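Local coordinates for mitogen-activated protein kinase, putative (Map kinase-like protein) (Leishmania major, PDB 3PG1) that probably acts as a serine/threonine protein kinase of the MAP kinase family, using ATP to phosphorylate hydroxyl groups on protein substrates, at residues Val259-Pro264 against Phe303-Arg308; Gly154-Asp159 against Lys209-Leu214; Thr238-Leu243 against Asp268-Ser273. All blocks are in the same frame, centred on the assembly; numbering follows the deposited sequence. Where two conformers were deposited one is given.

Contact 1: residues Val259-Pro264 against Phe303-Arg308; sequences VMFSSP and FNPQRR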
loop_
_atom_site.group_PDB
_atom_site.type_symbol
_atom_site.label_atom_id
_atom_site.label_comp_id
_atom_site.label_asym_id
_atom_site.label_seq_id
_atom_site.Cartn_x
_atom_site.Cartn_y
_atom_site.Cartn_z
ATOM N N VAL A 259 -14.904 -7.895 21.647
ATOM C CA VAL A 259 -14.164 -9.089 22.055
ATOM C C VAL A 259 -13.843 -9.995 20.900
ATOM O O VAL A 259 -12.750 -10.533 20.875
ATOM C CB VAL A 259 -14.616 -9.810 23.363
ATOM C CG1 VAL A 259 -15.304 -8.866 24.344
ATOM C CG2 VAL A 259 -15.452 -11.045 23.084
ATOM N N MET A 260 -14.727 -10.069 19.876
ATOM C CA MET A 260 -14.436 -10.859 18.683
ATOM C C MET A 260 -13.272 -10.325 17.808
ATOM O O MET A 260 -12.710 -11.101 17.054
ATOM C CB MET A 260 -15.654 -10.950 17.745
ATOM C CG MET A 260 -16.818 -11.647 18.341
ATOM S SD MET A 260 -18.136 -11.741 17.070
ATOM C CE MET A 260 -19.290 -12.491 17.983
ATOM N N PHE A 261 -12.986 -9.027 17.821
ATOM C CA PHE A 261 -11.904 -8.582 16.948
ATOM C C PHE A 261 -10.802 -7.796 17.676
ATOM O O PHE A 261 -10.289 -6.799 17.159
ATOM C CB PHE A 261 -12.409 -8.023 15.575
ATOM C CG PHE A 261 -13.519 -7.012 15.682
ATOM C CD1 PHE A 261 -13.236 -5.657 15.831
ATOM C CD2 PHE A 261 -14.849 -7.413 15.695
ATOM C CE1 PHE A 261 -14.261 -4.725 15.979
ATOM C CE2 PHE A 261 -15.869 -6.472 15.873
ATOM C CZ PHE A 261 -15.567 -5.138 16.045
ATOM N N SER A 262 -10.426 -8.294 18.889
ATOM C CA SER A 262 -9.348 -7.754 19.714
ATOM C C SER A 262 -8.467 -8.879 20.177
ATOM O O SER A 262 -8.936 -9.996 20.378
ATOM C CB SER A 262 -9.879 -6.978 20.921
ATOM O OG SER A 262 -10.832 -7.725 21.657
ATOM N N SER A 263 -7.191 -8.579 20.388
ATOM C CA SER A 263 -6.281 -9.552 20.984
ATOM C C SER A 263 -6.635 -9.652 22.478
ATOM O O SER A 263 -7.221 -8.707 23.016
ATOM C CB SER A 263 -4.854 -9.039 20.872
ATOM O OG SER A 263 -4.684 -7.891 21.688
ATOM N N PRO A 264 -6.205 -10.725 23.193
ATOM C CA PRO A 264 -6.434 -10.792 24.655
ATOM C C PRO A 264 -5.875 -9.588 25.432
ATOM O O PRO A 264 -6.495 -9.158 26.396
ATOM C CB PRO A 264 -5.715 -12.084 25.060
ATOM C CG PRO A 264 -5.751 -12.921 23.851
ATOM C CD PRO A 264 -5.524 -11.948 22.714
ATOM N N PHE A 303 -17.312 -0.087 12.334
ATOM C CA PHE A 303 -16.331 -0.492 13.353
ATOM C C PHE A 303 -16.062 -1.998 13.246
ATOM O O PHE A 303 -14.914 -2.449 13.271
ATOM C CB PHE A 303 -16.896 -0.163 14.752
ATOM C CG PHE A 303 -15.890 -0.330 15.866
ATOM C CD1 PHE A 303 -15.152 0.756 16.326
ATOM C CD2 PHE A 303 -15.651 -1.583 16.430
ATOM C CE1 PHE A 303 -14.219 0.601 17.368
ATOM C CE2 PHE A 303 -14.695 -1.745 17.454
ATOM C CZ PHE A 303 -14.015 -0.645 17.938
ATOM N N ASN A 304 -17.121 -2.772 13.107
ATOM C CA ASN A 304 -16.983 -4.223 13.040
ATOM C C ASN A 304 -16.784 -4.663 11.572
ATOM O O ASN A 304 -17.701 -4.462 10.769
ATOM C CB ASN A 304 -18.244 -4.884 13.656
ATOM C CG ASN A 304 -18.260 -6.394 13.601
ATOM O OD1 ASN A 304 -17.351 -7.000 13.059
ATOM N ND2 ASN A 304 -19.253 -7.050 14.239
ATOM N N PRO A 305 -15.640 -5.330 11.217
ATOM C CA PRO A 305 -15.437 -5.793 9.819
ATOM C C PRO A 305 -16.504 -6.756 9.292
ATOM O O PRO A 305 -16.747 -6.778 8.082
ATOM C CB PRO A 305 -14.074 -6.507 9.882
ATOM C CG PRO A 305 -13.923 -6.868 11.277
ATOM C CD PRO A 305 -14.483 -5.714 12.052
ATOM N N GLN A 306 -17.186 -7.501 10.177
ATOM C CA GLN A 306 -18.258 -8.422 9.727
ATOM C C GLN A 306 -19.400 -7.643 9.027
ATOM O O GLN A 306 -20.104 -8.258 8.257
ATOM C CB GLN A 306 -18.887 -9.157 10.927
ATOM C CG GLN A 306 -17.829 -9.939 11.700
ATOM C CD GLN A 306 -18.301 -10.538 12.971
ATOM O OE1 GLN A 306 -19.100 -9.961 13.727
ATOM N NE2 GLN A 306 -17.761 -11.704 13.275
ATOM N N ARG A 307 -19.586 -6.321 9.310
ATOM C CA ARG A 307 -20.668 -5.494 8.712
ATOM C C ARG A 307 -20.106 -4.478 7.730
ATOM O O ARG A 307 -20.876 -3.644 7.235
ATOM C CB ARG A 307 -21.385 -4.646 9.825
ATOM C CG ARG A 307 -22.168 -5.398 10.843
ATOM C CD ARG A 307 -22.808 -4.491 11.902
ATOM N NE ARG A 307 -22.457 -5.000 13.242
ATOM C CZ ARG A 307 -23.144 -5.924 13.906
ATOM N NH1 ARG A 307 -24.290 -6.386 13.425
ATOM N NH2 ARG A 307 -22.713 -6.362 15.075
ATOM N N ARG A 308 -18.788 -4.460 7.543
ATOM C CA ARG A 308 -18.077 -3.500 6.675
ATOM C C ARG A 308 -18.251 -3.859 5.187
ATOM O O ARG A 308 -18.154 -5.038 4.775
ATOM C CB ARG A 308 -16.600 -3.364 7.087
ATOM C CG ARG A 308 -15.916 -2.074 6.522
ATOM C CD ARG A 308 -14.458 -1.959 7.008
ATOM N NE ARG A 308 -14.423 -2.000 8.492
ATOM C CZ ARG A 308 -13.485 -2.604 9.228
ATOM N NH1 ARG A 308 -12.431 -3.160 8.644
ATOM N NH2 ARG A 308 -13.561 -2.591 10.556
#
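Phe-261 and Asn-304 mark the nearest approach of the two backbones, CA to CA 7.8 Å, where the chain leaving helix 255-260 faces the 3-10 turn 305-307. The gap suits a large aromatic residue, and in the conformer described here the ring of Phe-261 bridges it. Its chi1 of 49° places CG between the backbone N and the carbonyl carbon and sends the ring in among Phe-303, Asn-304 and Pro-305. Pro-305 lies over one face in a CH-pi contact, its CD 3.8 Å from the centre of the Phe-261 ring; this methylene, next to the imide nitrogen, is a good CH donor. Phe-303 meets the ring rim to rim, CE2 of Phe-303 3.4 Å from CE1 of Phe-261, with the planes at 53°. The side chains of Asn-304 and Phe-261 run at about a right angle, yet the amide plane is only 29° from that of the ring, with OD1 of Asn-304 3.2 Å from CE2 of Phe-261. That amide is fixed at both ends. OD1 accepts from the backbone N of Gln-306 (2.9 Å) in an Asx turn, the donor standing above the carbonyl plane, while ND2 gives an in-plane hydrogen to OE1 of Gln-306 (3.0 Å). At the exposed margin the thioether of Met-260 crosses the end of Gln-306, SD to NE2 3.8 Å. Arg-308 follows and forms a salt bridge with Glu-203, the kinase-family pairing between the APE motif and an arginine of the C-lobe. The join is mainly apolar, and the Asn-304 amide is probably kept in place beside the ring by its own bonds to Gln-306.

Contact 2: residues Gly154-Asp159 against Lys209-Leu214; sequences GVVHRD and KGFTKL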
loop_
_atom_site.group_PDB
_atom_site.type_symbol
_atom_site.label_atom_id
_atom_site.label_comp_id
_atom_site.label_asym_id
_atom_site.label_seq_id
_atom_site.Cartn_x
_atom_site.Cartn_y
_atom_site.Cartn_z
ATOM N N GLY A 154 -5.926 -12.618 -3.127
ATOM C CA GLY A 154 -5.679 -12.983 -1.726
ATOM C C GLY A 154 -4.654 -12.100 -1.022
ATOM O O GLY A 154 -4.100 -12.479 0.010
ATOM N N VAL A 155 -4.373 -10.917 -1.575
ATOM C CA VAL A 155 -3.377 -10.031 -0.994
ATOM C C VAL A 155 -4.054 -8.916 -0.242
ATOM O O VAL A 155 -4.965 -8.263 -0.763
ATOM C CB VAL A 155 -2.400 -9.546 -2.116
ATOM C CG1 VAL A 155 -1.407 -8.474 -1.608
ATOM C CG2 VAL A 155 -1.654 -10.740 -2.693
ATOM N N VAL A 156 -3.603 -8.681 0.973
ATOM C CA VAL A 156 -4.145 -7.605 1.794
ATOM C C VAL A 156 -3.080 -6.520 1.855
ATOM O O VAL A 156 -1.905 -6.834 2.131
ATOM C CB VAL A 156 -4.519 -8.140 3.207
ATOM C CG1 VAL A 156 -5.048 -7.002 4.097
ATOM C CG2 VAL A 156 -5.577 -9.265 3.083
ATOM N N HIS A 157 -3.464 -5.244 1.582
ATOM C CA HIS A 157 -2.468 -4.157 1.620
ATOM C C HIS A 157 -1.995 -3.996 3.041
ATOM O O HIS A 157 -0.804 -4.142 3.322
ATOM C CB HIS A 157 -3.027 -2.806 1.055
ATOM C CG HIS A 157 -1.968 -1.772 0.839
ATOM N ND1 HIS A 157 -1.131 -1.361 1.866
ATOM C CD2 HIS A 157 -1.596 -1.137 -0.304
ATOM C CE1 HIS A 157 -0.275 -0.511 1.320
ATOM N NE2 HIS A 157 -0.516 -0.351 0.013
ATOM N N ARG A 158 -2.924 -3.720 3.941
ATOM C CA ARG A 158 -2.690 -3.557 5.375
ATOM C C ARG A 158 -2.102 -2.216 5.807
ATOM O O ARG A 158 -2.146 -1.881 7.002
ATOM C CB ARG A 158 -1.922 -4.763 5.963
ATOM C CG ARG A 158 -2.213 -4.995 7.445
ATOM C CD ARG A 158 -1.197 -5.985 7.985
ATOM N NE ARG A 158 -0.910 -5.743 9.397
ATOM C CZ ARG A 158 -0.126 -6.512 10.146
ATOM N NH1 ARG A 158 0.463 -7.584 9.623
ATOM N NH2 ARG A 158 0.066 -6.223 11.425
ATOM N N ASP A 159 -1.587 -1.410 4.860
ATOM C CA ASP A 159 -1.094 -0.098 5.291
ATOM C C ASP A 159 -1.420 0.964 4.223
ATOM O O ASP A 159 -0.537 1.728 3.800
ATOM C CB ASP A 159 0.418 -0.155 5.612
ATOM C CG ASP A 159 0.944 1.114 6.308
ATOM O OD1 ASP A 159 0.135 1.813 6.997
ATOM O OD2 ASP A 159 2.122 1.458 6.096
ATOM N N LYS A 209 -5.254 -10.850 15.506
ATOM C CA LYS A 209 -4.450 -11.648 14.575
ATOM C C LYS A 209 -5.282 -12.147 13.360
ATOM O O LYS A 209 -4.709 -12.468 12.323
ATOM C CB LYS A 209 -3.799 -12.837 15.320
ATOM C CG LYS A 209 -4.783 -13.768 16.021
ATOM C CD LYS A 209 -4.655 -15.216 15.567
ATOM C CE LYS A 209 -5.184 -16.187 16.603
ATOM N NZ LYS A 209 -6.636 -15.998 16.882
ATOM N N GLY A 210 -6.603 -12.229 13.526
ATOM C CA GLY A 210 -7.505 -12.718 12.488
ATOM C C GLY A 210 -8.007 -11.632 11.543
ATOM O O GLY A 210 -9.089 -11.780 10.953
ATOM N N PHE A 211 -7.248 -10.526 11.385
ATOM C CA PHE A 211 -7.687 -9.446 10.474
ATOM C C PHE A 211 -7.755 -10.008 9.043
ATOM O O PHE A 211 -7.045 -10.984 8.691
ATOM C CB PHE A 211 -6.750 -8.213 10.516
ATOM C CG PHE A 211 -5.391 -8.517 9.947
ATOM C CD1 PHE A 211 -4.384 -9.059 10.753
ATOM C CD2 PHE A 211 -5.108 -8.270 8.609
ATOM C CE1 PHE A 211 -3.119 -9.337 10.224
ATOM C CE2 PHE A 211 -3.845 -8.555 8.081
ATOM C CZ PHE A 211 -2.868 -9.105 8.887
ATOM N N THR A 212 -8.545 -9.334 8.201
ATOM C CA THR A 212 -8.736 -9.767 6.817
ATOM C C THR A 212 -8.585 -8.582 5.852
ATOM O O THR A 212 -8.261 -7.475 6.266
ATOM C CB THR A 212 -10.133 -10.452 6.667
ATOM O OG1 THR A 212 -11.183 -9.461 6.693
ATOM C CG2 THR A 212 -10.384 -11.568 7.719
ATOM N N LYS A 213 -8.914 -8.806 4.566
ATOM C CA LYS A 213 -8.878 -7.766 3.520
ATOM C C LYS A 213 -9.787 -6.571 3.873
ATOM O O LYS A 213 -9.552 -5.464 3.380
ATOM C CB LYS A 213 -9.286 -8.378 2.156
ATOM C CG LYS A 213 -10.689 -8.955 2.147
ATOM C CD LYS A 213 -10.864 -9.719 0.810
ATOM C CE LYS A 213 -12.161 -10.468 0.730
ATOM N NZ LYS A 213 -12.173 -11.363 -0.457
ATOM N N LEU A 214 -10.795 -6.783 4.772
ATOM C CA LEU A 214 -11.619 -5.641 5.223
ATOM C C LEU A 214 -10.893 -4.518 5.933
ATOM O O LEU A 214 -11.374 -3.371 5.924
ATOM C CB LEU A 214 -12.813 -6.118 6.045
ATOM C CG LEU A 214 -13.814 -6.740 5.052
ATOM C CD1 LEU A 214 -14.598 -7.764 5.682
ATOM C CD2 LEU A 214 -14.590 -5.628 4.305
#
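Arg-158 and Phe-211 meet because each leaves its backbone in a suitable direction: chi1 of -153° sets CG of Arg-158 opposite its own backbone N, while chi1 of 68° tucks CG of Phe-211 between N and the carbonyl carbon and points the ring at the arginine. The aliphatic part of Arg-158 does much of the touching, CD lying 3.7 Å from CZ of Phe-211. Farther along, NH1 of Arg-158 is again 3.7 Å from CZ of Phe-211; CZ and CE1 of the ring lie over one face of the guanidinium, CE1 offset toward its rim, with the planes at 45° rather than stacked. A long chain with a flat end suits this exposed place, offering methylenes to the ring while its charged end stays at the surface. Val-156 forms the other half, its two methyls spread like prongs. CG2 rests 3.7 Å from CA of Lys-213, and CG1 lies 3.9 Å from O of Thr-212 and near the edge of the Phe-211 ring. Such short branches fit where the backbones come close, CA of Val-156 to CA of Lys-213 being 5.0 Å. His-157, Arg-158 and Asp-159 are the HRD motif of the kinase catalytic loop, which runs from helix 133-152 toward strand 165-167. The partner segment leads from helix 202-205 into helix 214-229, whose Asp-216 accepts from the backbone N of both His-157 and Arg-158, while Leu-204 touches both Arg-158 and Phe-211.

Contact 3: residues Thr238-Leu243 against Asp268-Ser273; sequences TFYNQL and DYLRNS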
loop_
_atom_site.group_PDB
_atom_site.type_symbol
_atom_site.label_atom_id
_atom_site.label_comp_id
_atom_site.label_asym_id
_atom_site.label_seq_id
_atom_site.Cartn_x
_atom_site.Cartn_y
_atom_site.Cartn_z
ATOM N N THR A 238 -2.723 7.781 20.689
ATOM C CA THR A 238 -2.571 6.646 21.608
ATOM C C THR A 238 -3.599 5.619 21.251
ATOM O O THR A 238 -4.571 5.923 20.548
ATOM C CB THR A 238 -2.763 7.014 23.133
ATOM O OG1 THR A 238 -4.141 7.312 23.402
ATOM C CG2 THR A 238 -1.868 8.166 23.625
ATOM N N PHE A 239 -3.443 4.416 21.794
ATOM C CA PHE A 239 -4.412 3.336 21.610
ATOM C C PHE A 239 -5.828 3.814 22.065
ATOM O O PHE A 239 -6.788 3.640 21.331
ATOM C CB PHE A 239 -3.950 2.122 22.468
ATOM C CG PHE A 239 -4.966 1.010 22.595
ATOM C CD1 PHE A 239 -5.002 -0.031 21.671
ATOM C CD2 PHE A 239 -5.811 0.942 23.696
ATOM C CE1 PHE A 239 -5.950 -1.055 21.789
ATOM C CE2 PHE A 239 -6.755 -0.073 23.809
ATOM C CZ PHE A 239 -6.804 -1.080 22.862
ATOM N N TYR A 240 -5.948 4.421 23.264
ATOM C CA TYR A 240 -7.276 4.819 23.751
ATOM C C TYR A 240 -7.880 6.002 23.027
ATOM O O TYR A 240 -9.084 6.003 22.752
ATOM C CB TYR A 240 -7.272 5.101 25.261
ATOM C CG TYR A 240 -6.902 3.915 26.126
ATOM C CD1 TYR A 240 -7.788 2.855 26.305
ATOM C CD2 TYR A 240 -5.684 3.870 26.800
ATOM C CE1 TYR A 240 -7.468 1.781 27.129
ATOM C CE2 TYR A 240 -5.349 2.790 27.611
ATOM C CZ TYR A 240 -6.245 1.747 27.774
ATOM O OH TYR A 240 -5.957 0.713 28.625
ATOM N N ASN A 241 -7.066 7.027 22.757
ATOM C CA ASN A 241 -7.588 8.227 22.152
ATOM C C ASN A 241 -7.890 8.075 20.674
ATOM O O ASN A 241 -8.743 8.793 20.161
ATOM C CB ASN A 241 -6.844 9.498 22.580
ATOM C CG ASN A 241 -5.543 9.786 21.849
ATOM O OD1 ASN A 241 -5.425 9.554 20.668
ATOM N ND2 ASN A 241 -4.545 10.332 22.544
ATOM N N GLN A 242 -7.245 7.096 20.012
ATOM C CA GLN A 242 -7.517 6.752 18.609
ATOM C C GLN A 242 -8.879 6.045 18.585
ATOM O O GLN A 242 -9.760 6.385 17.786
ATOM C CB GLN A 242 -6.421 5.794 18.048
ATOM C CG GLN A 242 -6.651 5.395 16.541
ATOM C CD GLN A 242 -6.423 6.562 15.584
ATOM O OE1 GLN A 242 -5.662 7.474 15.858
ATOM N NE2 GLN A 242 -7.033 6.540 14.415
ATOM N N LEU A 243 -9.068 5.087 19.476
ATOM C CA LEU A 243 -10.371 4.388 19.564
ATOM C C LEU A 243 -11.489 5.333 19.970
ATOM O O LEU A 243 -12.599 5.214 19.439
ATOM C CB LEU A 243 -10.320 3.178 20.498
ATOM C CG LEU A 243 -9.571 1.940 19.917
ATOM C CD1 LEU A 243 -9.383 0.866 20.981
ATOM C CD2 LEU A 243 -10.289 1.351 18.608
ATOM N N ASP A 268 -8.065 -6.600 27.625
ATOM C CA ASP A 268 -7.716 -6.182 28.978
ATOM C C ASP A 268 -7.481 -4.668 29.050
ATOM O O ASP A 268 -7.810 -4.065 30.061
ATOM C CB ASP A 268 -6.505 -6.958 29.492
ATOM C CG ASP A 268 -6.809 -8.394 29.900
ATOM O OD1 ASP A 268 -7.978 -8.675 30.288
ATOM O OD2 ASP A 268 -5.867 -9.224 29.886
ATOM N N TYR A 269 -6.939 -4.054 27.994
ATOM C CA TYR A 269 -6.746 -2.597 27.993
ATOM C C TYR A 269 -8.105 -1.874 28.074
ATOM O O TYR A 269 -8.214 -0.832 28.694
ATOM C CB TYR A 269 -6.089 -2.115 26.668
ATOM C CG TYR A 269 -4.661 -2.560 26.395
ATOM C CD1 TYR A 269 -3.791 -2.880 27.437
ATOM C CD2 TYR A 269 -4.166 -2.606 25.094
ATOM C CE1 TYR A 269 -2.481 -3.281 27.187
ATOM C CE2 TYR A 269 -2.850 -2.988 24.832
ATOM C CZ TYR A 269 -2.008 -3.313 25.885
ATOM O OH TYR A 269 -0.714 -3.699 25.630
ATOM N N LEU A 270 -9.097 -2.435 27.388
ATOM C CA LEU A 270 -10.447 -1.869 27.259
ATOM C C LEU A 270 -11.431 -2.388 28.307
ATOM O O LEU A 270 -12.608 -2.009 28.282
ATOM C CB LEU A 270 -10.975 -2.169 25.838
ATOM C CG LEU A 270 -10.186 -1.567 24.676
ATOM C CD1 LEU A 270 -10.449 -2.327 23.400
ATOM C CD2 LEU A 270 -10.479 -0.080 24.503
ATOM N N ARG A 271 -10.945 -3.238 29.237
ATOM C CA ARG A 271 -11.700 -3.893 30.315
ATOM C C ARG A 271 -12.613 -2.979 31.138
ATOM O O ARG A 271 -13.782 -3.318 31.350
ATOM C CB ARG A 271 -10.750 -4.705 31.204
ATOM C CG ARG A 271 -11.403 -5.788 32.062
ATOM C CD ARG A 271 -10.372 -6.587 32.850
ATOM N NE ARG A 271 -9.863 -5.858 34.019
ATOM C CZ ARG A 271 -8.731 -5.155 34.039
ATOM N NH1 ARG A 271 -7.974 -5.063 32.952
ATOM N NH2 ARG A 271 -8.357 -4.526 35.149
ATOM N N ASN A 272 -12.089 -1.836 31.594
ATOM C CA ASN A 272 -12.852 -0.884 32.408
ATOM C C ASN A 272 -13.299 0.325 31.590
ATOM O O ASN A 272 -13.718 1.330 32.165
ATOM C CB ASN A 272 -12.078 -0.467 33.679
ATOM C CG ASN A 272 -11.543 -1.611 34.515
ATOM O OD1 ASN A 272 -10.328 -1.766 34.679
ATOM N ND2 ASN A 272 -12.429 -2.410 35.109
ATOM N N SER A 273 -13.243 0.221 30.253
ATOM C CA SER A 273 -13.668 1.322 29.391
ATOM C C SER A 273 -15.184 1.432 29.374
ATOM O O SER A 273 -15.881 0.506 28.932
ATOM C CB SER A 273 -13.115 1.193 27.971
ATOM O OG SER A 273 -11.747 1.560 27.896
#
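Tyr-240 and Tyr-269 supply the one hydrogen bond between the segments: the phenol OH of Tyr-240 donates to the backbone O of Tyr-269, 2.7 Å away. The acceptor lies near the edge of the donor's ring, and the donor is tilted 30° from the carbonyl plane. Tyrosine fits here because its ring spans the gap and still carries a donor at its far end. The aromatic contact is T-shaped. An edge of Tyr-269 points at a face of Phe-239, the ring centres 5.1 Å apart and the planes at 74°. CG of Phe-239 stands anti to its backbone N (chi1 169°), which carries the ring out from the helix start. Tyr-269 CD2 lies against one face of this ring and Leu-243 CD1 against the other, so the ring is held between a leucine one turn on in its own helix and a tyrosine of the other segment. Apolar packing completes the contact: Leu-270, in the conformer described, sets its CD2 3.8 Å from CE2 of Phe-239 and the same CD2 3.8 Å from CD1 of Leu-243. A forked leucine suits a place with several aliphatic and aromatic neighbours. Within the segments, the helix start is held by a capping box in which Asn-241 N donates to Thr-238 OG1 (3.0 Å) and Thr-238 N to Asn-241 OD1; beyond Tyr-269 the chain reverses through a type I turn, Leu-270 to Ser-273. Helices 239-250 and 264-269, consistent with helix G and the MAP kinase insert, are thus joined by an apolar patch with a single directional bond, which gives the Tyr-269 carbonyl a partner and fixes where the end of the Tyr-240 ring lies.

In the fold
In space the three contacts follow one another outward from the catalytic loop. Contact 2 holds the HRD motif and its centre sits about 11 Å from the centre of the chain; those of contacts 1 and 3 lie about 22 and 27 Å from it. Contact 1 is the middle term. Its centre is about 13 Å from that of contact 2, which it touches through a probable hydrogen bond from Arg-308 NH1 to Leu-214 O (2.9 Å), and about 14 Å from that of contact 3, which it meets where Phe-303 packs on Leu-243. Contacts 1 and 3 also interleave along the chain, whereas contacts 2 and 3 stay about 11 Å apart at their nearest atoms.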